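Diphosphomevalonate decarboxylase, putative (Trypanosoma brucei, PDB 2HKE) probably catalyses the ATP-dependent decarboxylation of (R)-5-diphosphomevalonate to isopentenyl diphosphate, a step of the mevalonate pathway leading to isoprenoids and sterols. Local coordinates at residues Glu267-Ala271 and Ile349-Lys354; Ala271-Leu275 and Met313-Phe318. The protein carries 1 engineered substitution. All coordinates share one frame; numbering follows the deposited sequence.

Interaction 1 of 2, residues Glu267-Ala271 and Ile349-Lys354; sequences EDSYA and IDHPKK. With SO4 (sulfate ion), chain D.
A chi1 of -173°, which sets CG across from the backbone N, sends the imidazole of His-351 from the loop toward the start of helix 267-283, while Asp-268, whose CG lies beside its own backbone N (chi1 -75°), brings its carboxylate to the edge of that ring. NE2 of His-351 donates to OD1 of Asp-268 at 2.7 Å. The bond is fairly straight (163°), its acceptor lies in the ring plane, and the donor meets OD1 nearly along the C-O axis; carboxylate and ring stand almost perpendicular. The syn lone pair of the same oxygen serves Lys-354, which reaches Asp-268 from the opposite direction through a chain bent at chi3. NZ of Lys-354 sits 3.0 Å from OD1 of Asp-268 in a salt bridge, and a weak second bond joins NZ to OD2 of the same aspartate at 3.3 Å. Two donors therefore grip OD1, and the ammonium probably favours the ionised carboxylate.

Both faces of the imidazole are also covered. Over its centre lies the methyl CB of Ala-271, 3.5 Å from the centroid of the His-351 ring, a CH-pi contact; on the opposite face CD of Pro-352 sits nearer the rim. Together with the in-plane bond, these two neighbours help fix the rotation of the ring. Beside it, CD1 of Ile-349 packs 3.9 Å from CB of Ala-271. Just before the histidine, the backbone N of Asp-350 donates to O3 of the sulfate at 2.9 Å, an ion probably from the crystallisation liquor. A His-carboxylate hydrogen bond, reinforced by a lysine salt bridge, thus fastens the loop before strand 358-363 to the first turn of helix 267-283 at the surface of the C-terminal, GHMP-type domain.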
ATOM      1  N   GLU A 267      -6.394  20.115  -4.430  1.00 24.59           N
ATOM      2  CA  GLU A 267      -6.637  20.471  -5.836  1.00 23.77           C
ATOM      3  C   GLU A 267      -5.517  19.939  -6.728  1.00 22.97           C
ATOM      4  O   GLU A 267      -5.698  19.808  -7.937  1.00 23.07           O
ATOM      5  CB  GLU A 267      -6.763  21.965  -5.996  1.00 25.58           C
ATOM      6  CG  GLU A 267      -8.117  22.542  -5.445  1.00 29.16           C
ATOM      7  CD  GLU A 267      -9.352  22.043  -6.187  1.00 34.28           C
ATOM      8  OE1 GLU A 267      -9.270  21.755  -7.420  1.00 34.70           O
ATOM      9  OE2 GLU A 267     -10.436  21.919  -5.532  1.00 34.89           O
ATOM     10  N   ASP A 268      -4.335  19.743  -6.163  1.00 21.58           N
ATOM     11  CA  ASP A 268      -3.248  19.083  -6.929  1.00 21.73           C
ATOM     12  C   ASP A 268      -3.655  17.654  -7.303  1.00 20.75           C
ATOM     13  O   ASP A 268      -3.469  17.237  -8.455  1.00 20.19           O
ATOM     14  CB  ASP A 268      -1.961  19.027  -6.143  1.00 21.41           C
ATOM     15  CG  ASP A 268      -1.247  20.346  -6.064  1.00 26.76           C
ATOM     16  OD1 ASP A 268      -1.503  21.250  -6.860  1.00 27.83           O
ATOM     17  OD2 ASP A 268      -0.413  20.456  -5.156  1.00 33.81           O
ATOM     18  N   SER A 269      -4.215  16.921  -6.341  1.00 20.10           N
ATOM     19  CA  SER A 269      -4.812  15.600  -6.627  1.00 20.42           C
ATOM     20  C   SER A 269      -5.787  15.647  -7.790  1.00 20.39           C
ATOM     21  O   SER A 269      -5.715  14.835  -8.722  1.00 19.91           O
ATOM     22  CB  SER A 269      -5.543  15.049  -5.398  1.00 20.45           C
ATOM     23  OG  SER A 269      -4.684  15.011  -4.295  1.00 20.02           O
ATOM     24  N   TYR A 270      -6.735  16.583  -7.724  1.00 20.76           N
ATOM     25  CA  TYR A 270      -7.755  16.708  -8.749  1.00 21.14           C
ATOM     26  C   TYR A 270      -7.180  17.136 -10.078  1.00 20.27           C
ATOM     27  O   TYR A 270      -7.629  16.658 -11.136  1.00 19.45           O
ATOM     28  CB  TYR A 270      -8.897  17.665  -8.330  1.00 24.39           C
ATOM     29  CG  TYR A 270      -9.634  17.261  -7.081  1.00 27.37           C
ATOM     30  CD1 TYR A 270     -10.203  15.999  -6.964  1.00 30.06           C
ATOM     31  CD2 TYR A 270      -9.755  18.139  -6.003  1.00 29.08           C
ATOM     32  CE1 TYR A 270     -10.881  15.616  -5.811  1.00 32.00           C
ATOM     33  CE2 TYR A 270     -10.434  17.756  -4.831  1.00 30.97           C
ATOM     34  CZ  TYR A 270     -11.006  16.518  -4.756  1.00 31.09           C
ATOM     35  OH  TYR A 270     -11.675  16.153  -3.609  1.00 34.32           O
ATOM     36  N   ALA A 271      -6.152  17.983 -10.044  1.00 19.57           N
ATOM     37  CA  ALA A 271      -5.508  18.349 -11.293  1.00 19.47           C
ATOM     38  C   ALA A 271      -4.812  17.121 -11.928  1.00 19.63           C
ATOM     39  O   ALA A 271      -4.788  16.985 -13.137  1.00 18.12           O
ATOM     40  CB  ALA A 271      -4.492  19.423 -11.036  1.00 19.83           C
ATOM     41  N   ILE A 349      -3.993  20.621 -19.231  1.00 25.15           N
ATOM     42  CA  ILE A 349      -4.861  21.180 -18.197  1.00 24.61           C
ATOM     43  C   ILE A 349      -4.400  22.584 -17.873  1.00 24.97           C
ATOM     44  O   ILE A 349      -3.287  22.965 -18.203  1.00 24.83           O
ATOM     45  CB  ILE A 349      -4.882  20.348 -16.882  1.00 24.75           C
ATOM     46  CG1 ILE A 349      -3.510  20.302 -16.209  1.00 26.08           C
ATOM     47  CG2 ILE A 349      -5.453  18.942 -17.178  1.00 25.33           C
ATOM     48  CD1 ILE A 349      -3.529  19.761 -14.762  1.00 24.25           C
ATOM     49  N   ASP A 350      -5.270  23.301 -17.174  1.00 25.71           N
ATOM     50  CA  ASP A 350      -4.987  24.587 -16.593  1.00 26.80           C
ATOM     51  C   ASP A 350      -4.803  24.389 -15.087  1.00 26.43           C
ATOM     52  O   ASP A 350      -5.778  24.131 -14.383  1.00 26.09           O
ATOM     53  CB  ASP A 350      -6.214  25.512 -16.839  1.00 28.63           C
ATOM     54  CG  ASP A 350      -6.036  26.907 -16.272  1.00 32.12           C
ATOM     55  OD1 ASP A 350      -4.891  27.292 -15.877  1.00 41.56           O
ATOM     56  OD2 ASP A 350      -7.075  27.636 -16.238  1.00 45.79           O
ATOM     57  N   HIS A 351      -3.564  24.492 -14.608  1.00 25.79           N
ATOM     58  CA  HIS A 351      -3.271  24.358 -13.184  1.00 26.22           C
ATOM     59  C   HIS A 351      -1.916  24.996 -12.937  1.00 26.58           C
ATOM     60  O   HIS A 351      -1.010  24.889 -13.794  1.00 25.92           O
ATOM     61  CB  HIS A 351      -3.246  22.871 -12.754  1.00 26.40           C
ATOM     62  CG  HIS A 351      -3.119  22.666 -11.280  1.00 23.87           C
ATOM     63  ND1 HIS A 351      -4.183  22.846 -10.426  1.00 24.48           N
ATOM     64  CD2 HIS A 351      -2.088  22.232 -10.507  1.00 24.46           C
ATOM     65  CE1 HIS A 351      -3.806  22.572  -9.186  1.00 24.38           C
ATOM     66  NE2 HIS A 351      -2.542  22.191  -9.208  1.00 22.43           N
ATOM     67  N   PRO A 352      -1.737  25.663 -11.789  1.00 26.54           N
ATOM     68  CA  PRO A 352      -0.410  26.199 -11.485  1.00 27.39           C
ATOM     69  C   PRO A 352       0.733  25.173 -11.497  1.00 28.50           C
ATOM     70  O   PRO A 352       0.588  24.073 -10.913  1.00 27.56           O
ATOM     71  CB  PRO A 352      -0.575  26.726 -10.064  1.00 28.01           C
ATOM     72  CG  PRO A 352      -2.001  27.043  -9.986  1.00 28.58           C
ATOM     73  CD  PRO A 352      -2.701  25.977 -10.718  1.00 27.35           C
ATOM     74  N   LYS A 353       1.842  25.522 -12.144  1.00 28.11           N
ATOM     75  CA  LYS A 353       2.996  24.615 -12.169  1.00 28.39           C
ATOM     76  C   LYS A 353       3.692  24.607 -10.817  1.00 28.03           C
ATOM     77  O   LYS A 353       4.000  25.660 -10.214  1.00 28.82           O
ATOM     78  CB  LYS A 353       3.968  24.971 -13.280  1.00 30.04           C
ATOM     79  CG  LYS A 353       3.374  24.826 -14.674  1.00 30.78           C
ATOM     80  CD  LYS A 353       4.413  25.150 -15.709  1.00 31.86           C
ATOM     81  CE  LYS A 353       3.847  25.088 -17.071  1.00 34.03           C
ATOM     82  NZ  LYS A 353       4.933  25.191 -18.076  1.00 39.69           N
ATOM     83  N   LYS A 354       3.943  23.398 -10.330  1.00 27.33           N
ATOM     84  CA  LYS A 354       4.719  23.188  -9.117  1.00 26.68           C
ATOM     85  C   LYS A 354       5.330  21.797  -9.172  1.00 25.11           C
ATOM     86  O   LYS A 354       4.834  20.928  -9.874  1.00 23.55           O
ATOM     87  CB  LYS A 354       3.853  23.340  -7.877  1.00 27.16           C
ATOM     88  CG  LYS A 354       2.750  22.248  -7.792  1.00 28.16           C
ATOM     89  CD  LYS A 354       1.772  22.483  -6.703  1.00 30.59           C
ATOM     90  CE  LYS A 354       0.742  23.535  -7.060  1.00 32.47           C
ATOM     91  NZ  LYS A 354      -0.078  23.696  -5.827  1.00 33.75           N
TER
HETATM   92  S   SO4 D 382      -8.814  22.042 -17.245  1.00 37.23           S
HETATM   93  O1  SO4 D 382      -9.982  22.871 -16.981  1.00 38.30           O
HETATM   94  O2  SO4 D 382      -8.314  22.333 -18.571  1.00 34.71           O
HETATM   95  O3  SO4 D 382      -7.808  22.340 -16.221  1.00 31.05           O
HETATM   96  O4  SO4 D 382      -9.235  20.652 -17.131  1.00 40.22           O

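Interaction 2 of 2, residues Ala271-Leu275 and Met313-Phe318; sequences AMIRL and MLMEHF. With SO4 (sulfate ion), chain D.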
ATOM      1  N   ALA A 271      -6.152  17.983 -10.044  1.00 19.57           N
ATOM      2  CA  ALA A 271      -5.508  18.349 -11.293  1.00 19.47           C
ATOM      3  C   ALA A 271      -4.812  17.121 -11.928  1.00 19.63           C
ATOM      4  O   ALA A 271      -4.788  16.985 -13.137  1.00 18.12           O
ATOM      5  CB  ALA A 271      -4.492  19.423 -11.036  1.00 19.83           C
ATOM      6  N   MET A 272      -4.232  16.263 -11.096  1.00 19.17           N
ATOM      7  CA  MET A 272      -3.614  15.023 -11.593  1.00 18.71           C
ATOM      8  C   MET A 272      -4.640  14.139 -12.252  1.00 19.05           C
ATOM      9  O   MET A 272      -4.366  13.547 -13.297  1.00 19.12           O
ATOM     10  CB  MET A 272      -2.833  14.294 -10.482  1.00 18.91           C
ATOM     11  CG  MET A 272      -1.437  14.858 -10.259  1.00 21.68           C
ATOM     12  SD  MET A 272      -0.272  14.681 -11.604  1.00 22.46           S
ATOM     13  CE  MET A 272       0.025  12.872 -11.582  1.00 26.52           C
ATOM     14  N   ILE A 273      -5.845  14.072 -11.689  1.00 18.54           N
ATOM     15  CA  ILE A 273      -6.891  13.280 -12.285  1.00 18.85           C
ATOM     16  C   ILE A 273      -7.214  13.875 -13.663  1.00 19.22           C
ATOM     17  O   ILE A 273      -7.262  13.162 -14.636  1.00 19.56           O
ATOM     18  CB  ILE A 273      -8.131  13.249 -11.404  1.00 17.96           C
ATOM     19  CG1 ILE A 273      -7.877  12.436 -10.132  1.00 19.34           C
ATOM     20  CG2 ILE A 273      -9.347  12.782 -12.209  1.00 19.06           C
ATOM     21  CD1 ILE A 273      -8.997  12.534  -9.135  1.00 19.41           C
ATOM     22  N   ARG A 274      -7.433  15.194 -13.721  1.00 20.03           N
ATOM     23  CA  ARG A 274      -7.732  15.843 -14.985  1.00 20.00           C
ATOM     24  C   ARG A 274      -6.640  15.627 -16.019  1.00 19.43           C
ATOM     25  O   ARG A 274      -6.960  15.410 -17.207  1.00 19.69           O
ATOM     26  CB  ARG A 274      -7.966  17.350 -14.793  1.00 21.06           C
ATOM     27  CG  ARG A 274      -9.149  17.623 -13.939  1.00 23.07           C
ATOM     28  CD  ARG A 274      -9.754  19.013 -14.189  1.00 20.40           C
ATOM     29  NE  ARG A 274      -8.747  20.064 -14.215  1.00 23.02           N
ATOM     30  CZ  ARG A 274      -8.218  20.624 -13.138  1.00 23.51           C
ATOM     31  NH1 ARG A 274      -8.600  20.246 -11.938  1.00 24.51           N
ATOM     32  NH2 ARG A 274      -7.316  21.591 -13.276  1.00 25.69           N
ATOM     33  N   LEU A 275      -5.379  15.688 -15.578  1.00 19.44           N
ATOM     34  CA  LEU A 275      -4.224  15.527 -16.471  1.00 18.96           C
ATOM     35  C   LEU A 275      -4.147  14.115 -17.063  1.00 18.34           C
ATOM     36  O   LEU A 275      -3.950  13.923 -18.291  1.00 17.85           O
ATOM     37  CB  LEU A 275      -2.949  15.845 -15.702  1.00 19.23           C
ATOM     38  CG  LEU A 275      -1.646  15.834 -16.478  1.00 17.78           C
ATOM     39  CD1 LEU A 275      -1.723  16.602 -17.819  1.00 21.40           C
ATOM     40  CD2 LEU A 275      -0.553  16.381 -15.596  1.00 18.75           C
ATOM     41  N   MET A 313       5.344  14.072 -19.936  1.00 20.12           N
ATOM     42  CA  MET A 313       4.066  14.814 -19.941  1.00 20.39           C
ATOM     43  C   MET A 313       3.812  15.376 -18.574  1.00 20.52           C
ATOM     44  O   MET A 313       3.498  16.563 -18.428  1.00 20.04           O
ATOM     45  CB  MET A 313       2.937  13.885 -20.401  1.00 20.01           C
ATOM     46  CG  MET A 313       1.574  14.506 -20.417  1.00 21.56           C
ATOM     47  SD  MET A 313       0.731  14.420 -18.814  1.00 21.37           S
ATOM     48  CE  MET A 313       0.570  12.629 -18.458  1.00 20.87           C
ATOM     49  N   LEU A 314       3.960  14.555 -17.522  1.00 19.04           N
ATOM     50  CA  LEU A 314       3.818  15.082 -16.146  1.00 20.08           C
ATOM     51  C   LEU A 314       4.712  16.289 -15.840  1.00 20.21           C
ATOM     52  O   LEU A 314       4.275  17.211 -15.166  1.00 20.78           O
ATOM     53  CB  LEU A 314       4.079  13.998 -15.087  1.00 19.11           C
ATOM     54  CG  LEU A 314       3.100  12.809 -15.081  1.00 20.46           C
ATOM     55  CD1 LEU A 314       3.461  11.782 -13.986  1.00 20.58           C
ATOM     56  CD2 LEU A 314       1.627  13.286 -14.968  1.00 20.34           C
ATOM     57  N   MET A 315       5.973  16.247 -16.283  1.00 21.70           N
ATOM     58  CA  MET A 315       6.962  17.312 -15.984  1.00 21.29           C
ATOM     59  C   MET A 315       6.659  18.636 -16.647  1.00 22.22           C
ATOM     60  O   MET A 315       7.152  19.670 -16.208  1.00 21.54           O
ATOM     61  CB  MET A 315       8.337  16.864 -16.385  1.00 21.13           C
ATOM     62  CG  MET A 315       8.882  15.702 -15.534  1.00 21.76           C
ATOM     63  SD  MET A 315       8.956  15.989 -13.782  1.00 23.72           S
ATOM     64  CE  MET A 315       7.391  15.374 -13.134  1.00 20.97           C
ATOM     65  N   GLU A 316       5.897  18.596 -17.720  1.00 21.62           N
ATOM     66  CA  GLU A 316       5.440  19.813 -18.342  1.00 23.37           C
ATOM     67  C   GLU A 316       4.451  20.557 -17.454  1.00 23.62           C
ATOM     68  O   GLU A 316       4.331  21.748 -17.539  1.00 25.97           O
ATOM     69  CB  GLU A 316       4.851  19.473 -19.680  1.00 24.70           C
ATOM     70  CG  GLU A 316       5.922  19.049 -20.588  1.00 27.75           C
ATOM     71  CD  GLU A 316       6.794  20.202 -21.097  1.00 35.78           C
ATOM     72  OE1 GLU A 316       6.303  21.359 -21.175  1.00 35.38           O
ATOM     73  OE2 GLU A 316       7.957  19.908 -21.438  1.00 37.54           O
ATOM     74  N   HIS A 317       3.736  19.825 -16.611  1.00 21.98           N
ATOM     75  CA  HIS A 317       2.664  20.393 -15.801  1.00 21.62           C
ATOM     76  C   HIS A 317       3.072  20.500 -14.354  1.00 20.98           C
ATOM     77  O   HIS A 317       2.607  21.391 -13.613  1.00 21.58           O
ATOM     78  CB  HIS A 317       1.419  19.493 -15.937  1.00 21.09           C
ATOM     79  CG  HIS A 317       0.900  19.404 -17.338  1.00 19.74           C
ATOM     80  ND1 HIS A 317       1.415  18.547 -18.274  1.00 20.10           N
ATOM     81  CD2 HIS A 317      -0.082  20.080 -17.958  1.00 21.73           C
ATOM     82  CE1 HIS A 317       0.772  18.693 -19.414  1.00 22.93           C
ATOM     83  NE2 HIS A 317      -0.134  19.634 -19.249  1.00 22.63           N
ATOM     84  N   PHE A 318       3.875  19.553 -13.908  1.00 20.86           N
ATOM     85  CA  PHE A 318       4.408  19.539 -12.530  1.00 20.42           C
ATOM     86  C   PHE A 318       5.931  19.393 -12.576  1.00 20.99           C
ATOM     87  O   PHE A 318       6.467  18.351 -12.240  1.00 20.68           O
ATOM     88  CB  PHE A 318       3.805  18.388 -11.737  1.00 21.31           C
ATOM     89  CG  PHE A 318       2.339  18.518 -11.474  1.00 20.59           C
ATOM     90  CD1 PHE A 318       1.415  17.987 -12.345  1.00 22.32           C
ATOM     91  CD2 PHE A 318       1.893  19.183 -10.344  1.00 24.37           C
ATOM     92  CE1 PHE A 318       0.041  18.131 -12.090  1.00 23.96           C
ATOM     93  CE2 PHE A 318       0.536  19.309 -10.069  1.00 25.40           C
ATOM     94  CZ  PHE A 318      -0.384  18.773 -10.951  1.00 23.09           C
TER
HETATM   95  S   SO4 D 382      -8.814  22.042 -17.245  1.00 37.23           S
HETATM   96  O1  SO4 D 382      -9.982  22.871 -16.981  1.00 38.30           O
HETATM   97  O2  SO4 D 382      -8.314  22.333 -18.571  1.00 34.71           O
HETATM   98  O3  SO4 D 382      -7.808  22.340 -16.221  1.00 31.05           O
HETATM   99  O4  SO4 D 382      -9.235  20.652 -17.131  1.00 40.22           O
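Leu-275 of helix 267-283 aims its CB at the 313-318 segment, where it meets Met-313, Leu-314, His-317 and Phe-318. From CB, chi1 of -176° sets CG opposite the backbone N, and CG of Leu-275 comes 3.6 Å from SD of Met-313, which slides past in the opposite direction. There the chain forks. CD1 of Leu-275 stands 3.6 Å from the centroid of the His-317 ring, over its middle, a CH-pi contact. CD2 of Leu-275 rests 3.8 Å from CD2 of Leu-314 and meets the Phe-318 ring at its edge, in plane. The imidazole is a fixed surface: ND1 of His-317 donates to O of Met-313 at 2.9 Å, and NE2 is hydrogen-bonded to Leu-348 N.

Alongside, Met-272 adds a Met-aromatic contact, its SD lying obliquely 3.5 Å from CE1 of Phe-318, while its CE touches the Leu-314 methyl CD2. Away from this interface, NE and NH2 of Arg-274 hold the sulfate. Met-272 and Leu-314 also reach strand 298-303. The segment axes approach to 11.6 Å at 136°: a buried helix-helix interface packed on the five-stranded sheet, in the alpha/beta architecture of the GHMP-type C-terminal domain.

Interactions 1 and 2 start from consecutive turns of helix 267-283 and share Ala-271, with their centres about 7 Å apart. Along the chain, 267-271 and 271-275 come first, then 313-318, which lies on helix 307-317 and runs into the following loop, and last the loop 349-354 before strand 358-363. All four segments belong to the C-terminal domain of the decarboxylase. The two partner segments also touch each other, Lys-354 packing through its backbone O against CB of Phe-318, so two helices and a loop form one continuous patch. Interaction 2 is its buried part, beside the five-stranded sheet, and interaction 1 its more polar, surface part; the sulfate bridges helix 267-283 and the loop.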